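Local coordinates for protein nucleoporin NUP159 (Saccharomyces cerevisiae, PDB 1XIP) that forms part of the nuclear pore complex and, through this N-terminal beta-propeller domain, tethers the helicase Dbp5 to the pore for mRNA export, at residues Ala38-Asp44 and Val90-Phe95; Ser103-Ala107 and Lys127-Gln131; Asp16-Lys20 and Ile377-His382. All coordinates share one frame; numbering follows the deposited sequence.

The three contacts sample a beta-propeller at different depths. Contact 1 is core: it joins the chain at 38-44 to strand 90-96 by backbone bonds and by an amide and a carboxylate that bond backbone atoms. Contact 2 is a surface contact, where the turn after strand 99-104 meets the start of strand 129-134 through few and partly weak bonds. These two touch each other, since strands 90-96 and 99-104 are neighbours in one sheet and Ser-39 OG lies 2.7 Å from Phe-130 O, a probable hydrogen bond. Contact 3 stands apart, its centre about 35 Å from that of contact 2. It is a buried antiparallel pairing of a strand near the start of the chain with one near its end, rich in aromatic rings.

Contact 1 of 3, residues Ala38-Asp44 and Val90-Phe95; sequences ASLQNLD and VIFVCF
Gln-41 and strand 90-96 are joined first through their backbones: Gln-41 N donates to Ile-91 O at 2.6 Å, and Gln-41 O takes a weak, bent bond from Val-93 N at 3.1 Å. The two bonds straddle Phe-92 and make a single bridge between chains running in roughly the same direction. Leu-40 CA adds a CA-H...O contact to the same Ile-91 O, at 3.3 Å.

Two side chains bond backbone atoms. With CG of Asn-42 anti to its carbonyl carbon (chi1 -76°), the amide swings back to strand 90-96 although CB points away from it, and ND2 donates to Val-90 O at 2.9 Å (N-H...O 157°). The acceptor lies near the amide plane, but the donor stands well above the carbonyl plane. ND2 also donates to Ala-55 O, so a leucine here would probably leave both carbonyls without the amide that ties them together. Asp-44 offers the anti lone pair of OD2 to Phe-95 N at 2.9 Å, a fairly straight bond (160°), while the backbone of Asp-44 meets the edge of the Phe-95 ring. Gln-41 NE2 reaches the edge of the Phe-92 ring, 3.9 Å from Phe-92 CD1, but its hydrogen bond goes to Leu-132 O in strand 129-134.

In the beta-propeller, strands 43-46 and 90-96 are edge strands of two successive four-stranded sheets, and the contact joins these blades near the centre of the domain. Ile-91 and Phe-92 form a classic beta bulge opposite Ser-103.

Among apolar groups, Ile-91 CG2 touches Ala-38 CB (3.8 Å) and Leu-40 CD2 (3.7 Å), the leucine crossing the isoleucine at about a right angle. Val-93 CG1 presses on the backbone at Leu-43 and Asp-44.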
loop_
_atom_site.group_PDB
_atom_site.type_symbol
_atom_site.label_atom_id
_atom_site.label_comp_id
_atom_site.label_asym_id
_atom_site.label_seq_id
_atom_site.Cartn_x
_atom_site.Cartn_y
_atom_site.Cartn_z
ATOM N N ALA A 38 10.865 4.155 4.291
ATOM C CA ALA A 38 9.865 4.826 3.465
ATOM C C ALA A 38 8.749 3.843 3.296
ATOM O O ALA A 38 8.895 2.651 3.610
ATOM C CB ALA A 38 10.439 5.182 2.115
ATOM N N SER A 39 7.619 4.303 2.819
ATOM C CA SER A 39 6.579 3.361 2.522
ATOM C C SER A 39 6.983 2.713 1.207
ATOM O O SER A 39 7.480 3.383 0.305
ATOM C CB SER A 39 5.252 4.054 2.436
ATOM O OG SER A 39 5.268 4.991 1.402
ATOM N N LEU A 40 6.859 1.398 1.122
ATOM C CA LEU A 40 7.411 0.690 -0.019
ATOM C C LEU A 40 6.291 0.132 -0.845
ATOM O O LEU A 40 5.332 -0.400 -0.296
ATOM C CB LEU A 40 8.337 -0.435 0.425
ATOM C CG LEU A 40 9.416 -0.241 1.486
ATOM C CD1 LEU A 40 10.007 -1.615 1.833
ATOM C CD2 LEU A 40 10.481 0.626 0.960
ATOM N N GLN A 41 6.415 0.254 -2.164
ATOM C CA GLN A 41 5.427 -0.269 -3.088
ATOM C C GLN A 41 6.153 -0.965 -4.197
ATOM O O GLN A 41 6.203 -0.478 -5.343
ATOM C CB GLN A 41 4.581 0.851 -3.624
ATOM C CG GLN A 41 3.596 1.336 -2.588
ATOM C CD GLN A 41 2.841 2.543 -3.037
ATOM O OE1 GLN A 41 1.715 2.425 -3.530
ATOM N NE2 GLN A 41 3.446 3.727 -2.863
ATOM N N ASN A 42 6.733 -2.111 -3.848
ATOM C CA ASN A 42 7.772 -2.705 -4.647
ATOM C C ASN A 42 7.295 -3.872 -5.524
ATOM O O ASN A 42 8.092 -4.765 -5.890
ATOM C CB ASN A 42 8.909 -3.126 -3.733
ATOM C CG ASN A 42 9.749 -1.953 -3.276
ATOM O OD1 ASN A 42 9.320 -0.804 -3.315
ATOM N ND2 ASN A 42 10.949 -2.239 -2.836
ATOM N N LEU A 43 6.004 -3.860 -5.868
ATOM C CA LEU A 43 5.445 -4.842 -6.785
ATOM C C LEU A 43 4.267 -4.248 -7.514
ATOM O O LEU A 43 3.370 -3.671 -6.892
ATOM C CB LEU A 43 4.997 -6.097 -6.030
ATOM C CG LEU A 43 4.165 -7.074 -6.847
ATOM C CD1 LEU A 43 5.093 -8.004 -7.633
ATOM C CD2 LEU A 43 3.246 -7.867 -5.980
ATOM N N ASP A 44 4.254 -4.412 -8.827
ATOM C CA ASP A 44 3.124 -3.991 -9.649
ATOM C C ASP A 44 2.864 -5.025 -10.731
ATOM O O ASP A 44 3.750 -5.781 -11.098
ATOM C CB ASP A 44 3.373 -2.629 -10.284
ATOM C CG ASP A 44 2.085 -1.969 -10.800
ATOM O OD1 ASP A 44 0.979 -2.407 -10.401
ATOM O OD2 ASP A 44 2.087 -0.985 -11.589
ATOM N N VAL A 90 15.116 1.050 -3.589
ATOM C CA VAL A 90 13.825 1.274 -4.247
ATOM C C VAL A 90 12.595 1.142 -3.376
ATOM O O VAL A 90 12.493 0.228 -2.549
ATOM C CB VAL A 90 13.660 0.633 -5.684
ATOM C CG1 VAL A 90 14.838 -0.212 -6.060
ATOM C CG2 VAL A 90 12.333 -0.103 -5.827
ATOM N N ILE A 91 11.677 2.091 -3.558
ATOM C CA ILE A 91 10.507 2.218 -2.708
ATOM C C ILE A 91 9.224 2.186 -3.512
ATOM O O ILE A 91 8.132 2.095 -2.951
ATOM C CB ILE A 91 10.608 3.501 -1.853
ATOM C CG1 ILE A 91 10.688 4.754 -2.730
ATOM C CG2 ILE A 91 11.832 3.440 -0.955
ATOM C CD1 ILE A 91 10.188 5.993 -2.044
ATOM N N PHE A 92 9.361 2.236 -4.835
ATOM C CA PHE A 92 8.224 2.442 -5.712
ATOM C C PHE A 92 8.478 1.922 -7.110
ATOM O O PHE A 92 9.469 2.235 -7.734
ATOM C CB PHE A 92 7.851 3.930 -5.786
ATOM C CG PHE A 92 6.705 4.213 -6.704
ATOM C CD1 PHE A 92 5.392 4.164 -6.234
ATOM C CD2 PHE A 92 6.921 4.507 -8.048
ATOM C CE1 PHE A 92 4.312 4.423 -7.077
ATOM C CE2 PHE A 92 5.838 4.771 -8.904
ATOM C CZ PHE A 92 4.532 4.735 -8.406
ATOM N N VAL A 93 7.515 1.174 -7.612
ATOM C CA VAL A 93 7.645 0.446 -8.857
ATOM C C VAL A 93 6.236 0.416 -9.456
ATOM O O VAL A 93 5.261 0.258 -8.713
ATOM C CB VAL A 93 8.212 -0.957 -8.548
ATOM C CG1 VAL A 93 7.220 -2.086 -8.856
ATOM C CG2 VAL A 93 9.564 -1.150 -9.186
ATOM N N CYS A 94 6.112 0.625 -10.770
ATOM C CA CYS A 94 4.787 0.688 -11.392
ATOM C C CYS A 94 4.777 0.867 -12.910
ATOM O O CYS A 94 5.643 1.544 -13.458
ATOM C CB CYS A 94 3.945 1.786 -10.733
ATOM S SG CYS A 94 3.872 3.347 -11.619
ATOM N N PHE A 95 3.769 0.291 -13.573
ATOM C CA PHE A 95 3.611 0.439 -15.019
ATOM C C PHE A 95 2.865 1.707 -15.347
ATOM O O PHE A 95 1.916 2.060 -14.663
ATOM C CB PHE A 95 2.877 -0.753 -15.628
ATOM C CG PHE A 95 3.617 -2.051 -15.506
ATOM C CD1 PHE A 95 3.372 -2.911 -14.435
ATOM C CD2 PHE A 95 4.548 -2.416 -16.447
ATOM C CE1 PHE A 95 4.052 -4.112 -14.312
ATOM C CE2 PHE A 95 5.232 -3.614 -16.341
ATOM C CZ PHE A 95 4.981 -4.472 -15.267
#

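Contact 2 of 3, residues Ser103-Ala107 and Lys127-Gln131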
loop_
_atom_site.group_PDB
_atom_site.type_symbol
_atom_site.label_atom_id
_atom_site.label_comp_id
_atom_site.label_asym_id
_atom_site.label_seq_id
_atom_site.Cartn_x
_atom_site.Cartn_y
_atom_site.Cartn_z
ATOM N N SER A 103 11.335 4.272 -8.466
ATOM C CA SER A 103 11.772 5.359 -7.634
ATOM C C SER A 103 12.520 4.849 -6.428
ATOM O O SER A 103 12.081 3.902 -5.764
ATOM C CB SER A 103 10.577 6.163 -7.184
ATOM O OG SER A 103 10.991 7.403 -6.677
ATOM N N THR A 104 13.674 5.451 -6.168
ATOM C CA THR A 104 14.310 5.348 -4.856
ATOM C C THR A 104 13.844 6.532 -4.005
ATOM O O THR A 104 12.944 7.283 -4.395
ATOM C CB THR A 104 15.873 5.370 -4.963
ATOM O OG1 THR A 104 16.312 6.660 -5.424
ATOM C CG2 THR A 104 16.402 4.384 -6.013
ATOM N N ARG A 105 14.484 6.717 -2.860
ATOM C CA ARG A 105 14.204 7.860 -2.016
ATOM C C ARG A 105 14.687 9.166 -2.667
ATOM O O ARG A 105 14.121 10.248 -2.410
ATOM C CB ARG A 105 14.840 7.661 -0.639
ATOM C CG ARG A 105 13.889 7.049 0.394
ATOM C CD ARG A 105 14.549 6.142 1.424
ATOM N NE ARG A 105 15.139 6.847 2.582
ATOM C CZ ARG A 105 14.544 7.825 3.309
ATOM N NH1 ARG A 105 13.323 8.283 2.999
ATOM N NH2 ARG A 105 15.182 8.361 4.343
ATOM N N ASN A 106 15.703 9.063 -3.529
ATOM C CA ASN A 106 16.408 10.249 -4.019
ATOM C C ASN A 106 16.202 10.613 -5.484
ATOM O O ASN A 106 16.476 11.762 -5.877
ATOM C CB ASN A 106 17.892 10.138 -3.703
ATOM C CG ASN A 106 18.139 9.914 -2.232
ATOM O OD1 ASN A 106 18.023 10.835 -1.427
ATOM N ND2 ASN A 106 18.428 8.660 -1.858
ATOM N N ALA A 107 15.705 9.657 -6.272
ATOM C CA ALA A 107 15.497 9.855 -7.704
ATOM C C ALA A 107 14.433 8.935 -8.299
ATOM O O ALA A 107 14.154 7.873 -7.761
ATOM C CB ALA A 107 16.829 9.696 -8.460
ATOM N N LYS A 127 14.670 16.828 -1.668
ATOM C CA LYS A 127 14.689 16.144 -0.371
ATOM C C LYS A 127 14.152 14.692 -0.495
ATOM O O LYS A 127 13.277 14.431 -1.326
ATOM C CB LYS A 127 13.868 16.934 0.663
ATOM C CG LYS A 127 14.470 18.290 1.073
ATOM C CD LYS A 127 14.972 18.306 2.522
ATOM C CE LYS A 127 16.497 18.358 2.588
ATOM N NZ LYS A 127 17.017 19.739 2.438
ATOM N N PRO A 128 14.670 13.761 0.324
ATOM C CA PRO A 128 14.187 12.362 0.351
ATOM C C PRO A 128 12.664 12.221 0.397
ATOM O O PRO A 128 11.956 13.023 1.005
ATOM C CB PRO A 128 14.785 11.814 1.648
ATOM C CG PRO A 128 16.036 12.600 1.844
ATOM C CD PRO A 128 15.772 13.973 1.283
ATOM N N VAL A 129 12.164 11.177 -0.233
ATOM C CA VAL A 129 10.731 11.007 -0.392
ATOM C C VAL A 129 10.235 9.827 0.438
ATOM O O VAL A 129 10.952 8.837 0.583
ATOM C CB VAL A 129 10.398 10.854 -1.885
ATOM C CG1 VAL A 129 9.021 10.260 -2.096
ATOM C CG2 VAL A 129 10.520 12.203 -2.580
ATOM N N PHE A 130 9.029 9.948 1.000
ATOM C CA PHE A 130 8.420 8.902 1.838
ATOM C C PHE A 130 7.397 8.049 1.062
ATOM O O PHE A 130 7.245 6.848 1.317
ATOM C CB PHE A 130 7.670 9.528 3.033
ATOM C CG PHE A 130 8.555 10.080 4.115
ATOM C CD1 PHE A 130 9.843 9.559 4.347
ATOM C CD2 PHE A 130 8.089 11.125 4.931
ATOM C CE1 PHE A 130 10.667 10.083 5.362
ATOM C CE2 PHE A 130 8.893 11.656 5.958
ATOM C CZ PHE A 130 10.192 11.136 6.173
ATOM N N GLN A 131 6.659 8.700 0.162
ATOM C CA GLN A 131 5.534 8.067 -0.513
ATOM C C GLN A 131 5.267 8.640 -1.883
ATOM O O GLN A 131 5.342 9.851 -2.079
ATOM C CB GLN A 131 4.259 8.171 0.327
ATOM C CG GLN A 131 3.228 7.078 -0.025
ATOM C CD GLN A 131 1.913 7.273 0.667
ATOM O OE1 GLN A 131 1.852 7.231 1.884
ATOM N NE2 GLN A 131 0.857 7.501 -0.100
#
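Arg-105 and Val-129 meet where the turn of a beta-hairpin, linking strands 99-104 and 107-112 of one propeller blade, lies against the start of the next blade. Val-129 N donates to Arg-105 O at 3.1 Å, and the same oxygen receives a CA-H...O contact from Pro-128 CA at 3.5 Å. The arginine side chain, bent at chi2 and chi3, curls back so that NH1 makes a weak bond to Val-129 O at 3.4 Å. Its guanidinium has Pro-128 CB over one face. It lies almost coplanar with the Phe-130 ring, the planes 3° apart, and Arg-105 NH1 meets the ring edge 3.9 Å from Phe-130 CD1, so the approach is edge to edge and not cation-pi.

Further out, Phe-130 stacks on Phe-276, and Arg-105 NE forms a long, weak ion pair with Asp-89. The turn that presents Arg-105 O is closed by Thr-104 N bonding to Ala-107 O. Within it, Thr-104 OG1 makes an ST turn with Asn-106 N (3.1 Å) and an ST motif with Ala-107 N (3.2 Å), accepting from both.

Contact 3 of 3, residues Asp16-Lys20 and Ile377-His382; sequences DFGFK and IVGLFH
The ring of Phe-381 lies flat against Gly-18, whose N sits 3.4 Å above the ring plane and over its centre. CG of Phe-381 stands between its own backbone N and carbonyl carbon (chi1 74°), a setting that folds the ring back over the partner strand. The bare glycine is the hollow that receives it, for a CB at Gly-18 would clash with CE2 of the ring.

The other face of the sheet has a smaller bump. Leu-380 CD1 lies over the centre of the Phe-19 ring, 4.0 Å from the centroid, in a CH-pi contact, and the same methyl meets the edge of the Phe-17 ring, Phe-17 CD2 lying 4.2 Å from Leu-380 CD1. The methyl thus fills the gap between the two aromatic rings. Farther along, His-382 CB packs 3.3 Å from Asp-16 O.

Between the two faces the backbones pair antiparallel. Lys-20 N to Gly-379 O (2.7 Å) and Gly-379 N to Lys-20 O (2.9 Å) close a hydrogen-bonded pair, and Phe-381 N donates to Gly-18 O.

Strand 18-26, from near the start of the chain, is thereby added at the edge of the sheet built by 374-381, 365-370 and 337-343 from its end, the "velcro" closure of a beta-propeller; loops pack against the Phe-19 and Leu-380 side, with Phe-17 on Ile-288, Leu-380 on Leu-287 and Phe-19 on Ala-323.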
loop_
_atom_site.group_PDB
_atom_site.type_symbol
_atom_site.label_atom_id
_atom_site.label_comp_id
_atom_site.label_asym_id
_atom_site.label_seq_id
_atom_site.Cartn_x
_atom_site.Cartn_y
_atom_site.Cartn_z
ATOM N N ASP A 16 -19.112 -16.713 3.022
ATOM C CA ASP A 16 -19.052 -16.498 1.576
ATOM C C ASP A 16 -17.701 -15.936 1.125
ATOM O O ASP A 16 -17.475 -15.741 -0.060
ATOM C CB ASP A 16 -20.168 -15.557 1.124
ATOM C CG ASP A 16 -21.530 -15.985 1.614
ATOM O OD1 ASP A 16 -22.340 -15.089 1.929
ATOM O OD2 ASP A 16 -21.889 -17.183 1.706
ATOM N N PHE A 17 -16.822 -15.668 2.083
ATOM C CA PHE A 17 -15.524 -15.077 1.804
ATOM C C PHE A 17 -14.433 -15.977 2.305
ATOM O O PHE A 17 -14.527 -16.528 3.412
ATOM C CB PHE A 17 -15.383 -13.720 2.490
ATOM C CG PHE A 17 -15.986 -12.597 1.718
ATOM C CD1 PHE A 17 -17.179 -11.992 2.149
ATOM C CD2 PHE A 17 -15.385 -12.139 0.543
ATOM C CE1 PHE A 17 -17.757 -10.942 1.416
ATOM C CE2 PHE A 17 -15.952 -11.096 -0.192
ATOM C CZ PHE A 17 -17.138 -10.497 0.245
ATOM N N GLY A 18 -13.388 -16.116 1.494
ATOM C CA GLY A 18 -12.177 -16.778 1.930
ATOM C C GLY A 18 -11.013 -16.620 0.981
ATOM O O GLY A 18 -11.194 -16.297 -0.204
ATOM N N PHE A 19 -9.814 -16.855 1.509
ATOM C CA PHE A 19 -8.610 -16.914 0.706
ATOM C C PHE A 19 -8.223 -18.364 0.441
ATOM O O PHE A 19 -8.410 -19.230 1.292
ATOM C CB PHE A 19 -7.481 -16.185 1.408
ATOM C CG PHE A 19 -7.691 -14.700 1.520
ATOM C CD1 PHE A 19 -7.304 -13.840 0.484
ATOM C CD2 PHE A 19 -8.257 -14.151 2.666
ATOM C CE1 PHE A 19 -7.482 -12.454 0.597
ATOM C CE2 PHE A 19 -8.436 -12.792 2.784
ATOM C CZ PHE A 19 -8.044 -11.933 1.747
ATOM N N LYS A 20 -7.721 -18.619 -0.764
ATOM C CA LYS A 20 -7.153 -19.911 -1.121
ATOM C C LYS A 20 -5.666 -19.710 -1.371
ATOM O O LYS A 20 -5.284 -18.970 -2.282
ATOM C CB LYS A 20 -7.830 -20.475 -2.370
ATOM C CG LYS A 20 -8.019 -21.982 -2.333
ATOM C CD LYS A 20 -6.841 -22.733 -2.985
ATOM C CE LYS A 20 -6.713 -24.169 -2.435
ATOM N NZ LYS A 20 -7.182 -25.231 -3.400
ATOM N N ILE A 377 0.963 -15.987 -3.563
ATOM C CA ILE A 377 -0.264 -15.790 -4.335
ATOM C C ILE A 377 -1.455 -16.331 -3.566
ATOM O O ILE A 377 -1.454 -17.484 -3.125
ATOM C CB ILE A 377 -0.211 -16.451 -5.738
ATOM C CG1 ILE A 377 0.892 -15.836 -6.604
ATOM C CG2 ILE A 377 -1.576 -16.317 -6.440
ATOM C CD1 ILE A 377 0.977 -16.448 -7.993
ATOM N N VAL A 378 -2.474 -15.487 -3.431
ATOM C CA VAL A 378 -3.652 -15.805 -2.643
ATOM C C VAL A 378 -4.924 -15.486 -3.461
ATOM O O VAL A 378 -5.157 -14.344 -3.864
ATOM C CB VAL A 378 -3.612 -15.030 -1.283
ATOM C CG1 VAL A 378 -4.840 -15.233 -0.529
ATOM C CG2 VAL A 378 -2.453 -15.491 -0.434
ATOM N N GLY A 379 -5.724 -16.500 -3.737
ATOM C CA GLY A 379 -6.977 -16.276 -4.433
ATOM C C GLY A 379 -8.086 -15.932 -3.461
ATOM O O GLY A 379 -8.347 -16.697 -2.536
ATOM N N LEU A 380 -8.735 -14.785 -3.648
ATOM C CA LEU A 380 -9.885 -14.441 -2.814
ATOM C C LEU A 380 -11.157 -14.891 -3.497
ATOM O O LEU A 380 -11.445 -14.468 -4.612
ATOM C CB LEU A 380 -9.945 -12.939 -2.489
ATOM C CG LEU A 380 -11.202 -12.461 -1.722
ATOM C CD1 LEU A 380 -11.318 -13.042 -0.293
ATOM C CD2 LEU A 380 -11.296 -10.924 -1.699
ATOM N N PHE A 381 -11.910 -15.759 -2.823
ATOM C CA PHE A 381 -13.085 -16.353 -3.439
ATOM C C PHE A 381 -14.413 -15.734 -2.987
ATOM O O PHE A 381 -14.494 -15.094 -1.922
ATOM C CB PHE A 381 -13.078 -17.884 -3.301
ATOM C CG PHE A 381 -13.406 -18.388 -1.916
ATOM C CD1 PHE A 381 -14.728 -18.375 -1.434
ATOM C CD2 PHE A 381 -12.405 -18.922 -1.104
ATOM C CE1 PHE A 381 -15.047 -18.861 -0.143
ATOM C CE2 PHE A 381 -12.708 -19.417 0.184
ATOM C CZ PHE A 381 -14.034 -19.381 0.664
ATOM N N HIS A 382 -15.426 -15.913 -3.847
ATOM C CA HIS A 382 -16.829 -15.517 -3.622
ATOM C C HIS A 382 -17.007 -14.345 -2.639
ATOM O O HIS A 382 -16.996 -13.174 -3.032
ATOM C CB HIS A 382 -17.666 -16.743 -3.195
ATOM C CG HIS A 382 -19.148 -16.541 -3.297
ATOM N ND1 HIS A 382 -19.727 -15.306 -3.511
ATOM C CD2 HIS A 382 -20.173 -17.423 -3.206
ATOM C CE1 HIS A 382 -21.042 -15.438 -3.558
ATOM N NE2 HIS A 382 -21.339 -16.713 -3.371
#